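Local coordinates for protein Xaa-Pro dipeptidase (Mycobacterium tuberculosis, PDB 5E2C) that is probably a metal-dependent exopeptidase of the prolidase family, of which this is the N-terminal domain, without the peptidase domain, at residues S15-N27 / G89-T101. Sequence-based numbering, arbitrary orientation.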
loop_
_atom_site.group_PDB
_atom_site.type_symbol
_atom_site.label_atom_id
_atom_site.label_comp_id
_atom_site.label_asym_id
_atom_site.label_seq_id
_atom_site.Cartn_x
_atom_site.Cartn_y
_atom_site.Cartn_z
ATOM N N SER A 15 6.077 -3.967 -22.063
ATOM C CA SER A 15 5.759 -4.748 -20.880
ATOM C C SER A 15 4.479 -5.572 -21.068
ATOM O O SER A 15 4.040 -6.261 -20.145
ATOM C CB SER A 15 5.589 -3.816 -19.677
ATOM O OG SER A 15 6.821 -3.223 -19.334
ATOM N N GLY A 16 3.870 -5.498 -22.247
ATOM C CA GLY A 16 2.648 -6.255 -22.537
ATOM C C GLY A 16 1.387 -5.667 -21.923
ATOM O O GLY A 16 0.392 -6.373 -21.742
ATOM N N LEU A 17 1.419 -4.369 -21.618
ATOM C CA LEU A 17 0.263 -3.664 -21.061
ATOM C C LEU A 17 -0.417 -2.783 -22.106
ATOM O O LEU A 17 0.220 -2.334 -23.056
ATOM C CB LEU A 17 0.699 -2.770 -19.887
ATOM C CG LEU A 17 1.527 -3.417 -18.778
ATOM C CD1 LEU A 17 2.149 -2.343 -17.886
ATOM C CD2 LEU A 17 0.653 -4.365 -17.987
ATOM N N ASP A 18 -1.701 -2.501 -21.897
ATOM C CA ASP A 18 -2.468 -1.611 -22.767
ATOM C C ASP A 18 -2.591 -0.204 -22.198
ATOM O O ASP A 18 -2.875 0.746 -22.937
ATOM C CB ASP A 18 -3.846 -2.205 -23.013
ATOM C CG ASP A 18 -3.755 -3.614 -23.552
ATOM O OD1 ASP A 18 -3.204 -3.770 -24.657
ATOM O OD2 ASP A 18 -4.177 -4.566 -22.868
ATOM N N ALA A 19 -2.367 -0.079 -20.891
ATOM C CA ALA A 19 -2.383 1.226 -20.201
ATOM C C ALA A 19 -1.713 1.060 -18.847
ATOM O O ALA A 19 -1.446 -0.063 -18.392
ATOM C CB ALA A 19 -3.805 1.750 -20.036
HETATM N N MSE A 20 -1.415 2.194 -18.225
HETATM C CA MSE A 20 -0.843 2.220 -16.907
HETATM C C MSE A 20 -1.481 3.310 -16.096
HETATM O O MSE A 20 -1.674 4.446 -16.570
HETATM C CB MSE A 20 0.637 2.510 -17.034
HETATM C CG MSE A 20 1.191 2.634 -15.645
HETATM SE SE MSE A 20 3.011 2.020 -15.662
HETATM C CE MSE A 20 3.274 2.063 -13.705
ATOM N N LEU A 21 -1.797 2.956 -14.863
ATOM C CA LEU A 21 -2.230 3.905 -13.843
ATOM C C LEU A 21 -1.014 4.308 -13.027
ATOM O O LEU A 21 -0.334 3.462 -12.429
ATOM C CB LEU A 21 -3.248 3.255 -12.912
ATOM C CG LEU A 21 -3.701 4.116 -11.731
ATOM C CD1 LEU A 21 -4.400 5.379 -12.234
ATOM C CD2 LEU A 21 -4.613 3.285 -10.841
ATOM N N ILE A 22 -0.722 5.596 -13.016
ATOM C CA ILE A 22 0.374 6.124 -12.208
ATOM C C ILE A 22 -0.189 6.773 -10.936
ATOM O O ILE A 22 -1.016 7.693 -11.001
ATOM C CB ILE A 22 1.220 7.125 -13.009
ATOM C CG1 ILE A 22 1.752 6.445 -14.276
ATOM C CG2 ILE A 22 2.393 7.640 -12.182
ATOM C CD1 ILE A 22 0.938 6.741 -15.483
ATOM N N SER A 23 0.264 6.270 -9.787
ATOM C CA SER A 23 -0.238 6.677 -8.468
ATOM C C SER A 23 0.830 7.365 -7.579
ATOM O O SER A 23 0.476 8.056 -6.606
ATOM C CB SER A 23 -0.785 5.460 -7.715
ATOM O OG SER A 23 -1.842 4.815 -8.427
ATOM N N ASP A 24 2.104 7.117 -7.866
ATOM C CA ASP A 24 3.231 7.712 -7.118
ATOM C C ASP A 24 3.319 9.167 -7.567
ATOM O O ASP A 24 3.467 9.442 -8.748
ATOM C CB ASP A 24 4.519 6.912 -7.427
ATOM C CG ASP A 24 5.755 7.415 -6.673
ATOM O OD1 ASP A 24 5.881 8.628 -6.442
ATOM O OD2 ASP A 24 6.629 6.596 -6.330
ATOM N N LEU A 25 3.193 10.097 -6.630
ATOM C CA LEU A 25 3.169 11.512 -6.966
ATOM C C LEU A 25 4.454 12.023 -7.642
ATOM O O LEU A 25 4.383 12.908 -8.490
ATOM C CB LEU A 25 2.831 12.349 -5.740
ATOM C CG LEU A 25 1.443 12.074 -5.155
ATOM C CD1 LEU A 25 1.256 12.946 -3.927
ATOM C CD2 LEU A 25 0.332 12.304 -6.175
ATOM N N ILE A 26 5.603 11.422 -7.319
ATOM C CA ILE A 26 6.843 11.739 -8.016
ATOM C C ILE A 26 6.685 11.419 -9.496
ATOM O O ILE A 26 7.067 12.192 -10.352
ATOM C CB ILE A 26 8.051 10.963 -7.429
ATOM C CG1 ILE A 26 8.314 11.404 -5.990
ATOM C CG2 ILE A 26 9.297 11.189 -8.272
ATOM C CD1 ILE A 26 9.312 10.524 -5.250
ATOM N N ASN A 27 6.093 10.271 -9.802
ATOM C CA ASN A 27 5.908 9.880 -11.187
ATOM C C ASN A 27 4.807 10.648 -11.906
ATOM O O ASN A 27 4.898 10.904 -13.124
ATOM C CB ASN A 27 5.662 8.374 -11.244
ATOM C CG ASN A 27 6.896 7.595 -10.860
ATOM O OD1 ASN A 27 8.028 8.118 -10.914
ATOM N ND2 ASN A 27 6.701 6.352 -10.475
ATOM N N GLY A 89 -11.880 -0.219 -22.660
ATOM C CA GLY A 89 -11.532 -1.545 -23.182
ATOM C C GLY A 89 -10.093 -1.989 -22.979
ATOM O O GLY A 89 -9.594 -2.857 -23.681
ATOM N N VAL A 90 -9.433 -1.427 -21.978
ATOM C CA VAL A 90 -8.054 -1.780 -21.666
ATOM C C VAL A 90 -7.981 -3.220 -21.161
ATOM O O VAL A 90 -8.629 -3.555 -20.197
ATOM C CB VAL A 90 -7.515 -0.777 -20.612
ATOM C CG1 VAL A 90 -6.213 -1.244 -19.986
ATOM C CG2 VAL A 90 -7.328 0.569 -21.271
ATOM N N GLY A 91 -7.202 -4.074 -21.822
ATOM C CA GLY A 91 -7.086 -5.480 -21.411
ATOM C C GLY A 91 -6.231 -5.687 -20.175
ATOM O O GLY A 91 -6.626 -6.384 -19.236
ATOM N N LYS A 92 -5.045 -5.085 -20.197
ATOM C CA LYS A 92 -4.113 -5.160 -19.090
ATOM C C LYS A 92 -3.727 -3.749 -18.636
ATOM O O LYS A 92 -3.162 -2.964 -19.408
ATOM C CB LYS A 92 -2.894 -5.982 -19.479
ATOM C CG LYS A 92 -3.253 -7.429 -19.802
ATOM C CD LYS A 92 -2.005 -8.274 -19.929
ATOM C CE LYS A 92 -2.360 -9.743 -20.143
ATOM N NZ LYS A 92 -1.125 -10.543 -20.377
ATOM N N LEU A 93 -4.047 -3.447 -17.382
ATOM C CA LEU A 93 -3.807 -2.118 -16.787
ATOM C C LEU A 93 -2.712 -2.269 -15.738
ATOM O O LEU A 93 -2.898 -2.962 -14.727
ATOM C CB LEU A 93 -5.080 -1.613 -16.107
ATOM C CG LEU A 93 -4.941 -0.265 -15.371
ATOM C CD1 LEU A 93 -4.511 0.827 -16.319
ATOM C CD2 LEU A 93 -6.236 0.114 -14.680
ATOM N N GLY A 94 -1.568 -1.640 -15.980
ATOM C CA GLY A 94 -0.499 -1.630 -15.008
ATOM C C GLY A 94 -0.856 -0.717 -13.852
ATOM O O GLY A 94 -1.568 0.263 -14.037
ATOM N N PHE A 95 -0.389 -1.060 -12.660
ATOM C CA PHE A 95 -0.526 -0.175 -11.492
ATOM C C PHE A 95 0.730 -0.259 -10.661
ATOM O O PHE A 95 1.534 -1.198 -10.791
ATOM C CB PHE A 95 -1.763 -0.531 -10.660
ATOM C CG PHE A 95 -1.623 -1.819 -9.889
ATOM C CD1 PHE A 95 -1.930 -3.036 -10.489
ATOM C CD2 PHE A 95 -1.203 -1.817 -8.570
ATOM C CE1 PHE A 95 -1.791 -4.230 -9.787
ATOM C CE2 PHE A 95 -1.075 -3.007 -7.867
ATOM C CZ PHE A 95 -1.357 -4.210 -8.476
ATOM N N GLU A 96 0.906 0.726 -9.786
ATOM C CA GLU A 96 2.127 0.810 -9.008
ATOM C C GLU A 96 1.945 0.153 -7.642
ATOM O O GLU A 96 1.493 0.757 -6.668
ATOM C CB GLU A 96 2.596 2.256 -8.915
ATOM C CG GLU A 96 2.981 2.811 -10.267
ATOM C CD GLU A 96 3.462 4.244 -10.213
ATOM O OE1 GLU A 96 2.696 5.093 -9.715
ATOM O OE2 GLU A 96 4.587 4.516 -10.700
ATOM N N SER A 97 2.301 -1.115 -7.594
ATOM C CA SER A 97 2.170 -1.907 -6.386
ATOM C C SER A 97 3.050 -1.435 -5.233
ATOM O O SER A 97 2.791 -1.799 -4.096
ATOM C CB SER A 97 2.441 -3.392 -6.708
ATOM O OG SER A 97 3.732 -3.540 -7.243
ATOM N N HIS A 98 4.058 -0.598 -5.503
ATOM C CA HIS A 98 4.897 -0.044 -4.444
ATOM C C HIS A 98 4.219 1.072 -3.639
ATOM O O HIS A 98 4.696 1.439 -2.564
ATOM C CB HIS A 98 6.254 0.434 -4.985
ATOM C CG HIS A 98 6.196 1.741 -5.713
ATOM N ND1 HIS A 98 5.731 1.862 -7.001
ATOM C CD2 HIS A 98 6.548 2.993 -5.322
ATOM C CE1 HIS A 98 5.802 3.130 -7.379
ATOM N NE2 HIS A 98 6.288 3.838 -6.374
ATOM N N VAL A 99 3.107 1.589 -4.147
ATOM C CA VAL A 99 2.395 2.647 -3.455
ATOM C C VAL A 99 0.892 2.384 -3.252
ATOM O O VAL A 99 0.332 2.819 -2.258
ATOM C CB VAL A 99 2.644 3.995 -4.159
ATOM C CG1 VAL A 99 1.696 4.199 -5.318
ATOM C CG2 VAL A 99 2.530 5.131 -3.158
ATOM N N VAL A 100 0.238 1.670 -4.162
ATOM C CA VAL A 100 -1.188 1.352 -3.999
ATOM C C VAL A 100 -1.347 0.407 -2.786
ATOM O O VAL A 100 -0.631 -0.590 -2.661
ATOM C CB VAL A 100 -1.796 0.745 -5.289
ATOM C CG1 VAL A 100 -3.228 0.236 -5.073
ATOM C CG2 VAL A 100 -1.742 1.740 -6.442
ATOM N N THR A 101 -2.283 0.726 -1.890
ATOM C CA THR A 101 -2.526 -0.096 -0.704
ATOM C C THR A 101 -3.393 -1.302 -1.040
ATOM O O THR A 101 -3.987 -1.358 -2.109
ATOM C CB THR A 101 -3.213 0.689 0.427
ATOM O OG1 THR A 101 -4.526 1.075 0.014
ATOM C CG2 THR A 101 -2.374 1.923 0.818
HETATM O O HOH W 1 0.512 -9.002 -22.409
HETATM O O HOH W 2 -0.981 2.719 -9.810
#
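With CG of E96 beside its own backbone N (chi1 -65°) and the chain stretched out beyond it, the carboxylate of E96 reaches past the end of strand 19-22 to the turn before helix 25-32, where D24, its CG turned anti to the backbone N (chi1 -178°), meets H98. OE1 of E96 takes two backbone bonds, from S23 N at 2.7 Å and from D24 N at 2.8 Å, the two donors coming from opposite faces of the carboxylate plane. OE2 accepts a bond from ND2 of N27 on its syn side, the amide and carboxylate planes standing 41° apart; ND2 also bonds E127. These three bonds fix the rotation of the buried carboxylate and probably help stabilise its charge, although the like-charged D24 is near. CE of selenomethionine M20 lies against CG of E96 at 3.5 Å. D24 OD2 receives an almost straight bond from H98 NE2 (2.8 Å) in the ring plane, through its anti lone pair, while OD1 caps I26 N; ND1 of H98 bonds S123. Further back, strands 19-22 and 92-95 pair in parallel: G94 gives its N to A19 O (2.9 Å) and its O to L21 N (2.8 Å). Where the strands part, a water bridges L21 O, S23 OG and E96 N. At the other end K92 O accepts a bond from D18 N, and K92 N donates in return to D18 OD2 at 2.9 Å, so backbone and carboxylate of D18 both hold K92. CD1 of L93 packs on A19 CB, on the sheet face covered by helix 77-87, where L93 also meets A82 and A85. The paired strands lie inside the mixed six-stranded sheet of the creatinase/prolidase N-terminal domain, the E96-centred network tying their diverging ends to the start of helix 25-32.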